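Local coordinates for proximal thread matrix protein 1 (Mytilus galloprovincialis, PDB 4CNB) that binds zinc and probably serves, through its paired von Willebrand factor type A domains, in the matrix of the proximal byssal threads of mussels, at residues Phe257-Ser262 with Ile366-Gly371; Phe402-Leu407 with Glu415-Thr420. One frame throughout, in Å; residues are numbered along the deposited sequence.

Both contacts belong to the second von Willebrand factor type A domain and to the same sheet, and their centres lie about 12 Å apart. Interaction 1 pairs two central strands, 253-260 and 362-369, and ends at their C-terminal tips, where the family places its metal ion-dependent adhesion site. Interaction 2, later in the chain, lays helix 404-410 and the loop before it against the outermost strand 417-420. The two meet at Thr369, whose CG2 is 3.9 Å from CD2 of Leu407, and at Phe402, whose CB lies 4.0 Å from Thr369 O. The helix side of interaction 2 thus also packs against the end of a strand of interaction 1.

Interaction 1 of 2, residues Phe257-Ser262 with Ile366-Gly371; sequences FVFDAS and ILLTDG
Parallel strands 253-260 and 362-369, paired through Phe257 to Phe259 and Ile366 to Leu368, form the centre of the sheet in a von Willebrand factor type A fold. Their axes run 4.8 Å apart. Val258 N donates to Ile366 O almost straight (3.0 Å); the bonds Leu368 N to Val258 O (3.1 Å) and Asp260 N to Leu368 O (2.9 Å) are more bent. On the face carrying Phe259, the Phe259 ring lies over Leu368 CB, which sits 3.5 Å from the ring centroid and 12° off its normal: a CH-pi contact. A chi1 of -89° turns the ring across the neighbouring strand, so that its CE1 edge also meets Ile366 O in plane, 3.3 Å away. A leucine in place of Phe259 would probably lose the CH-pi contact and leave Leu368 CB without the ring face that covers it. Nearby, Phe257 and Ile366 run side by side, while on the reverse face Val258 CG1 meets Leu367 CD2 at 3.6 Å.

At the end of its strand, Asp260 OD1 accepts from Ser262 N (2.7 Å), an Asx turn that shapes the start of the DxSxS sequence, completed by Ser264. Asp370, bonded to Ser264 OG through OD2, also lies here; these residues correspond to Asp61, Ser63, Ser65 and Asp174, which bind zinc in the first domain, but are not themselves among the zinc ligands seen. The pair is flanked by strand 295-302, whose Phe302 touches Val258 and Leu367, and by strand 391-398, whose Ile396 touches Ile366 and Leu368; Met276 and Met280 of helix 272-285 cover Phe259.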
ATOM      1  N   PHE A 257       1.934 -11.874 -14.614  1.00  5.90           N
ATOM      2  CA  PHE A 257       1.258 -12.958 -13.919  1.00  6.08           C
ATOM      3  C   PHE A 257       2.318 -13.963 -13.475  1.00 10.88           C
ATOM      4  O   PHE A 257       3.123 -14.441 -14.289  1.00  6.09           O
ATOM      5  CB  PHE A 257       0.265 -13.684 -14.823  1.00  8.59           C
ATOM      6  CG  PHE A 257      -0.888 -12.835 -15.287  1.00 12.42           C
ATOM      7  CD1 PHE A 257      -1.880 -12.446 -14.406  1.00 11.32           C
ATOM      8  CD2 PHE A 257      -0.989 -12.450 -16.612  1.00 10.22           C
ATOM      9  CE1 PHE A 257      -2.946 -11.670 -14.842  1.00 12.54           C
ATOM     10  CE2 PHE A 257      -2.044 -11.681 -17.043  1.00 12.33           C
ATOM     11  CZ  PHE A 257      -3.021 -11.289 -16.152  1.00  9.70           C
ATOM     12  N   VAL A 258       2.310 -14.270 -12.184  1.00  5.42           N
ATOM     13  CA  VAL A 258       3.165 -15.289 -11.619  1.00  6.82           C
ATOM     14  C   VAL A 258       2.217 -16.312 -11.035  1.00  7.39           C
ATOM     15  O   VAL A 258       1.688 -16.123  -9.937  1.00 10.42           O
ATOM     16  CB  VAL A 258       4.072 -14.699 -10.537  1.00  8.99           C
ATOM     17  CG1 VAL A 258       5.018 -15.765  -9.960  1.00  7.31           C
ATOM     18  CG2 VAL A 258       4.863 -13.524 -11.126  1.00  7.99           C
ATOM     19  N   PHE A 259       1.965 -17.371 -11.790  1.00  8.76           N
ATOM     20  CA  PHE A 259       0.901 -18.299 -11.452  1.00  8.60           C
ATOM     21  C   PHE A 259       1.386 -19.722 -11.228  1.00 10.35           C
ATOM     22  O   PHE A 259       2.342 -20.211 -11.856  1.00  7.45           O
ATOM     23  CB  PHE A 259      -0.184 -18.280 -12.532  1.00 12.26           C
ATOM     24  CG  PHE A 259      -1.268 -17.253 -12.294  1.00 16.84           C
ATOM     25  CD1 PHE A 259      -0.997 -16.044 -11.658  1.00 15.41           C
ATOM     26  CD2 PHE A 259      -2.569 -17.493 -12.719  1.00 17.30           C
ATOM     27  CE1 PHE A 259      -2.017 -15.102 -11.444  1.00 17.60           C
ATOM     28  CE2 PHE A 259      -3.580 -16.559 -12.511  1.00 15.37           C
ATOM     29  CZ  PHE A 259      -3.303 -15.364 -11.877  1.00 13.51           C
ATOM     30  N   ASP A 260       0.705 -20.366 -10.290  1.00 12.30           N
ATOM     31  CA  ASP A 260       0.903 -21.763  -9.938  1.00 12.78           C
ATOM     32  C   ASP A 260       0.729 -22.675 -11.160  1.00 12.21           C
ATOM     33  O   ASP A 260      -0.220 -22.520 -11.908  1.00 14.79           O
ATOM     34  CB  ASP A 260      -0.150 -22.068  -8.883  1.00 15.70           C
ATOM     35  CG  ASP A 260      -0.002 -23.420  -8.241  1.00 16.32           C
ATOM     36  OD1 ASP A 260       0.771 -24.278  -8.713  1.00 13.96           O
ATOM     37  OD2 ASP A 260      -0.723 -23.612  -7.239  1.00 17.52           O
ATOM     38  N   ALA A 261       1.644 -23.619 -11.352  1.00 11.77           N
ATOM     39  CA  ALA A 261       1.493 -24.627 -12.399  1.00 13.13           C
ATOM     40  C   ALA A 261       1.652 -26.043 -11.844  1.00 16.85           C
ATOM     41  O   ALA A 261       2.021 -26.967 -12.564  1.00 19.19           O
ATOM     42  CB  ALA A 261       2.488 -24.386 -13.514  1.00 14.16           C
ATOM     43  N   SER A 262       1.367 -26.203 -10.559  1.00 14.42           N
ATOM     44  CA  SER A 262       1.452 -27.490  -9.887  1.00 16.22           C
ATOM     45  C   SER A 262       0.420 -28.488 -10.394  1.00 17.26           C
ATOM     46  O   SER A 262      -0.619 -28.102 -10.907  1.00 17.01           O
ATOM     47  CB  SER A 262       1.241 -27.285  -8.386  1.00 18.70           C
ATOM     48  OG  SER A 262       1.162 -28.518  -7.699  1.00 22.91           O
ATOM     49  N   ILE A 366       0.767 -10.036 -10.235  1.00  8.56           N
ATOM     50  CA  ILE A 366      -0.428 -10.694  -9.751  1.00  9.59           C
ATOM     51  C   ILE A 366      -0.038 -12.148  -9.591  1.00 11.52           C
ATOM     52  O   ILE A 366       0.190 -12.837 -10.584  1.00  8.61           O
ATOM     53  CB  ILE A 366      -1.591 -10.579 -10.753  1.00 10.60           C
ATOM     54  CG1 ILE A 366      -1.997  -9.123 -10.949  1.00 13.42           C
ATOM     55  CG2 ILE A 366      -2.813 -11.365 -10.278  1.00  9.22           C
ATOM     56  CD1 ILE A 366      -2.800  -8.908 -12.188  1.00 15.14           C
ATOM     57  N   LEU A 367       0.063 -12.588  -8.336  1.00 10.43           N
ATOM     58  CA  LEU A 367       0.485 -13.938  -7.982  1.00  8.84           C
ATOM     59  C   LEU A 367      -0.714 -14.779  -7.548  1.00  9.42           C
ATOM     60  O   LEU A 367      -1.570 -14.315  -6.788  1.00 10.85           O
ATOM     61  CB  LEU A 367       1.509 -13.851  -6.847  1.00  9.13           C
ATOM     62  CG  LEU A 367       2.111 -15.064  -6.102  1.00 13.96           C
ATOM     63  CD1 LEU A 367       1.102 -16.140  -5.696  1.00 16.81           C
ATOM     64  CD2 LEU A 367       3.259 -15.672  -6.866  1.00 14.57           C
ATOM     65  N   LEU A 368      -0.771 -16.015  -8.029  1.00 10.17           N
ATOM     66  CA  LEU A 368      -1.816 -16.949  -7.637  1.00 11.09           C
ATOM     67  C   LEU A 368      -1.221 -18.295  -7.246  1.00 11.89           C
ATOM     68  O   LEU A 368      -0.434 -18.890  -8.004  1.00 12.15           O
ATOM     69  CB  LEU A 368      -2.835 -17.131  -8.760  1.00 12.39           C
ATOM     70  CG  LEU A 368      -4.081 -17.921  -8.363  1.00 15.59           C
ATOM     71  CD1 LEU A 368      -5.264 -17.528  -9.247  1.00 17.61           C
ATOM     72  CD2 LEU A 368      -3.844 -19.423  -8.416  1.00 14.58           C
ATOM     73  N   THR A 369      -1.607 -18.781  -6.065  1.00  9.06           N
ATOM     74  CA  THR A 369      -1.119 -20.066  -5.586  1.00 13.43           C
ATOM     75  C   THR A 369      -2.206 -20.892  -4.894  1.00 12.61           C
ATOM     76  O   THR A 369      -3.123 -20.342  -4.278  1.00 14.25           O
ATOM     77  CB  THR A 369       0.063 -19.881  -4.606  1.00 10.52           C
ATOM     78  OG1 THR A 369       0.629 -21.158  -4.308  1.00 13.61           O
ATOM     79  CG2 THR A 369      -0.394 -19.217  -3.317  1.00  9.96           C
ATOM     80  N   ASP A 370      -2.089 -22.214  -4.997  1.00 13.17           N
ATOM     81  CA  ASP A 370      -2.946 -23.127  -4.245  1.00 15.45           C
ATOM     82  C   ASP A 370      -2.131 -23.951  -3.238  1.00 15.74           C
ATOM     83  O   ASP A 370      -2.613 -24.946  -2.700  1.00 13.09           O
ATOM     84  CB  ASP A 370      -3.717 -24.054  -5.190  1.00 13.30           C
ATOM     85  CG  ASP A 370      -2.888 -25.236  -5.675  1.00 20.45           C
ATOM     86  OD1 ASP A 370      -1.651 -25.098  -5.837  1.00 16.42           O
ATOM     87  OD2 ASP A 370      -3.487 -26.312  -5.894  1.00 17.05           O
ATOM     88  N   GLY A 371      -0.896 -23.535  -2.985  1.00 12.66           N
ATOM     89  CA  GLY A 371      -0.029 -24.271  -2.075  1.00 13.32           C
ATOM     90  C   GLY A 371       0.897 -23.342  -1.315  1.00 12.04           C
ATOM     91  O   GLY A 371       0.973 -22.154  -1.636  1.00 10.69           O
TER

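Interaction 2 of 2, residues Phe402-Leu407 with Glu415-Thr420; sequences FLKSEL and EYVFTT
Phe402 brings the far end of its ring to the methyl of Thr419, CZ lying 3.5 Å from CG2 and CE2 close beside it, the two side chains crossing at about a right angle. Thr419 reaches it because CG2 stands anti to the carbonyl carbon (OG1 chi1 64°), which turns the methyl toward the ring. Two residues earlier on the strand, and on the same side, Val417 faces Leu407 on the first turn of helix 404-410. Its CG1 is 3.8 Å from Leu407 CB, and its CG2 comes against the backbone carbonyl, 3.7 Å from Leu407 O. Leu407 CD1 touches both strand side chains, 3.9 Å from Thr419 CG2 and close to Val417 CG1. Lys404 stretches over them from the exposed side: an extended chain bent only at chi4 (-54°) sets NZ 3.6 Å from Val417 CG1, with a long, weak ion pair to Glu414.

The helix is the connection of the beta-alpha-beta unit made by strand 391-398, helix 404-410 and strand 417-420. Phe418, which points away from it, packs on helix 430-437, so helices partly cover the edge strand from both sides. Leu407 also touches Ala395. With methyl groups, a ring and the end of a lysine chain (CE and NZ) meeting here, the contact probably rests on van der Waals packing, with no hydrogen bond between the two segments, while the charge of Lys404 remains at the exposed margin.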
ATOM      1  N   PHE A 402      -3.049 -23.239   0.491  1.00 17.68           N
ATOM      2  CA  PHE A 402      -2.139 -22.105   0.569  1.00 13.94           C
ATOM      3  C   PHE A 402      -2.109 -21.569   1.993  1.00 15.46           C
ATOM      4  O   PHE A 402      -2.993 -21.882   2.784  1.00 14.42           O
ATOM      5  CB  PHE A 402      -2.608 -21.011  -0.391  1.00 13.77           C
ATOM      6  CG  PHE A 402      -3.873 -20.336   0.037  1.00 13.52           C
ATOM      7  CD1 PHE A 402      -5.107 -20.842  -0.334  1.00 16.56           C
ATOM      8  CD2 PHE A 402      -3.827 -19.187   0.823  1.00 14.53           C
ATOM      9  CE1 PHE A 402      -6.281 -20.217   0.076  1.00 10.61           C
ATOM     10  CE2 PHE A 402      -4.989 -18.565   1.235  1.00 14.85           C
ATOM     11  CZ  PHE A 402      -6.219 -19.088   0.858  1.00 12.91           C
ATOM     12  N   LEU A 403      -1.091 -20.768   2.317  1.00  8.92           N
ATOM     13  CA  LEU A 403      -0.993 -20.128   3.632  1.00 10.37           C
ATOM     14  C   LEU A 403      -1.148 -18.620   3.491  1.00 11.96           C
ATOM     15  O   LEU A 403      -0.383 -17.973   2.764  1.00 12.18           O
ATOM     16  CB  LEU A 403       0.346 -20.457   4.306  1.00  9.86           C
ATOM     17  CG  LEU A 403       0.593 -21.936   4.652  1.00 10.69           C
ATOM     18  CD1 LEU A 403       2.021 -22.158   5.100  1.00 10.61           C
ATOM     19  CD2 LEU A 403      -0.372 -22.428   5.712  1.00 14.28           C
ATOM     20  N   LYS A 404      -2.153 -18.061   4.168  1.00 13.40           N
ATOM     21  CA  LYS A 404      -2.513 -16.647   3.990  1.00 10.46           C
ATOM     22  C   LYS A 404      -1.390 -15.727   4.468  1.00 11.06           C
ATOM     23  O   LYS A 404      -1.232 -14.595   3.992  1.00 10.66           O
ATOM     24  CB  LYS A 404      -3.797 -16.333   4.759  1.00 14.60           C
ATOM     25  CG  LYS A 404      -4.535 -15.141   4.206  1.00 20.84           C
ATOM     26  CD  LYS A 404      -5.848 -14.883   4.933  1.00 20.87           C
ATOM     27  CE  LYS A 404      -6.543 -13.656   4.356  1.00 30.67           C
ATOM     28  NZ  LYS A 404      -5.638 -12.464   4.362  1.00 30.92           N
ATOM     29  N   SER A 405      -0.620 -16.227   5.426  1.00 14.55           N
ATOM     30  CA  SER A 405       0.565 -15.536   5.918  1.00 15.37           C
ATOM     31  C   SER A 405       1.529 -15.227   4.771  1.00  8.92           C
ATOM     32  O   SER A 405       2.095 -14.144   4.694  1.00 10.02           O
ATOM     33  CB  SER A 405       1.274 -16.432   6.922  1.00  9.55           C
ATOM     34  OG  SER A 405       1.316 -17.746   6.402  1.00  9.80           O
ATOM     35  N   GLU A 406       1.716 -16.188   3.883  1.00 10.18           N
ATOM     36  CA  GLU A 406       2.647 -16.008   2.777  1.00  8.95           C
ATOM     37  C   GLU A 406       2.081 -15.000   1.769  1.00  8.89           C
ATOM     38  O   GLU A 406       2.819 -14.184   1.203  1.00  8.21           O
ATOM     39  CB  GLU A 406       2.969 -17.362   2.138  1.00 11.91           C
ATOM     40  CG  GLU A 406       3.653 -18.341   3.107  1.00 10.91           C
ATOM     41  CD  GLU A 406       4.054 -19.661   2.467  1.00  9.41           C
ATOM     42  OE1 GLU A 406       3.531 -20.007   1.391  1.00  7.69           O
ATOM     43  OE2 GLU A 406       4.904 -20.362   3.054  1.00 14.20           O
ATOM     44  N   LEU A 407       0.764 -15.015   1.580  1.00  9.35           N
ATOM     45  CA  LEU A 407       0.131 -14.014   0.722  1.00  7.94           C
ATOM     46  C   LEU A 407       0.384 -12.618   1.285  1.00  8.21           C
ATOM     47  O   LEU A 407       0.697 -11.682   0.559  1.00  7.83           O
ATOM     48  CB  LEU A 407      -1.370 -14.250   0.611  1.00  7.84           C
ATOM     49  CG  LEU A 407      -1.870 -15.599   0.112  1.00  5.81           C
ATOM     50  CD1 LEU A 407      -3.389 -15.542  -0.042  1.00  9.86           C
ATOM     51  CD2 LEU A 407      -1.195 -15.977  -1.205  1.00  7.95           C
ATOM     52  N   GLU A 415      -4.594  -5.463   2.081  1.00  9.48           N
ATOM     53  CA  GLU A 415      -5.787  -5.186   1.282  1.00 12.32           C
ATOM     54  C   GLU A 415      -5.685  -5.791  -0.126  1.00 14.11           C
ATOM     55  O   GLU A 415      -6.706  -5.951  -0.806  1.00 11.50           O
ATOM     56  CB  GLU A 415      -6.015  -3.684   1.172  1.00 16.03           C
ATOM     57  CG  GLU A 415      -6.165  -2.981   2.513  1.00 15.02           C
ATOM     58  CD  GLU A 415      -7.543  -3.150   3.088  1.00 21.23           C
ATOM     59  OE1 GLU A 415      -8.437  -3.606   2.347  1.00 21.98           O
ATOM     60  OE2 GLU A 415      -7.738  -2.825   4.279  1.00 28.06           O
ATOM     61  N   TYR A 416      -4.467  -6.121  -0.568  1.00 11.05           N
ATOM     62  CA  TYR A 416      -4.269  -6.638  -1.928  1.00 12.35           C
ATOM     63  C   TYR A 416      -4.191  -8.145  -1.901  1.00  9.64           C
ATOM     64  O   TYR A 416      -3.739  -8.766  -2.860  1.00  8.79           O
ATOM     65  CB  TYR A 416      -2.985  -6.089  -2.565  1.00 10.53           C
ATOM     66  CG  TYR A 416      -2.864  -4.587  -2.591  1.00  7.93           C
ATOM     67  CD1 TYR A 416      -3.947  -3.760  -2.293  1.00 11.68           C
ATOM     68  CD2 TYR A 416      -1.663  -3.991  -2.919  1.00 13.31           C
ATOM     69  CE1 TYR A 416      -3.820  -2.382  -2.314  1.00  6.89           C
ATOM     70  CE2 TYR A 416      -1.526  -2.617  -2.945  1.00  9.32           C
ATOM     71  CZ  TYR A 416      -2.604  -1.823  -2.642  1.00 12.06           C
ATOM     72  OH  TYR A 416      -2.446  -0.455  -2.669  1.00 11.45           O
ATOM     73  N   VAL A 417      -4.606  -8.729  -0.784  1.00  7.55           N
ATOM     74  CA  VAL A 417      -4.644 -10.174  -0.637  1.00  8.49           C
ATOM     75  C   VAL A 417      -6.074 -10.647  -0.828  1.00 11.64           C
ATOM     76  O   VAL A 417      -7.003 -10.065  -0.270  1.00 13.07           O
ATOM     77  CB  VAL A 417      -4.138 -10.588   0.758  1.00 11.69           C
ATOM     78  CG1 VAL A 417      -4.423 -12.059   1.035  1.00 12.18           C
ATOM     79  CG2 VAL A 417      -2.668 -10.283   0.885  1.00  8.70           C
ATOM     80  N   PHE A 418      -6.238 -11.698  -1.623  1.00  9.20           N
ATOM     81  CA  PHE A 418      -7.547 -12.258  -1.932  1.00  9.44           C
ATOM     82  C   PHE A 418      -7.509 -13.762  -1.767  1.00 10.31           C
ATOM     83  O   PHE A 418      -6.483 -14.402  -2.020  1.00  9.70           O
ATOM     84  CB  PHE A 418      -7.953 -11.919  -3.373  1.00 10.81           C
ATOM     85  CG  PHE A 418      -8.020 -10.447  -3.641  1.00  9.66           C
ATOM     86  CD1 PHE A 418      -6.912  -9.765  -4.069  1.00 10.61           C
ATOM     87  CD2 PHE A 418      -9.196  -9.742  -3.427  1.00 16.08           C
ATOM     88  CE1 PHE A 418      -6.956  -8.397  -4.289  1.00 12.35           C
ATOM     89  CE2 PHE A 418      -9.260  -8.376  -3.651  1.00 15.43           C
ATOM     90  CZ  PHE A 418      -8.134  -7.701  -4.074  1.00 16.07           C
ATOM     91  N   THR A 419      -8.622 -14.327  -1.330  1.00  8.68           N
ATOM     92  CA  THR A 419      -8.732 -15.774  -1.157  1.00 12.85           C
ATOM     93  C   THR A 419     -10.089 -16.276  -1.630  1.00 17.04           C
ATOM     94  O   THR A 419     -11.107 -15.589  -1.513  1.00 16.85           O
ATOM     95  CB  THR A 419      -8.564 -16.200   0.317  1.00 13.36           C
ATOM     96  OG1 THR A 419      -9.630 -15.649   1.102  1.00 21.36           O
ATOM     97  CG2 THR A 419      -7.225 -15.736   0.876  1.00 15.64           C
ATOM     98  N   THR A 420     -10.109 -17.486  -2.160  1.00 12.63           N
ATOM     99  CA  THR A 420     -11.355 -18.065  -2.637  1.00 20.92           C
ATOM    100  C   THR A 420     -11.293 -19.554  -2.365  1.00 18.98           C
ATOM    101  O   THR A 420     -10.222 -20.149  -2.406  1.00 17.82           O
ATOM    102  CB  THR A 420     -11.584 -17.819  -4.161  1.00 23.97           C
ATOM    103  OG1 THR A 420     -10.752 -18.695  -4.938  1.00 26.97           O
ATOM    104  CG2 THR A 420     -11.261 -16.378  -4.536  1.00 27.60           C
TER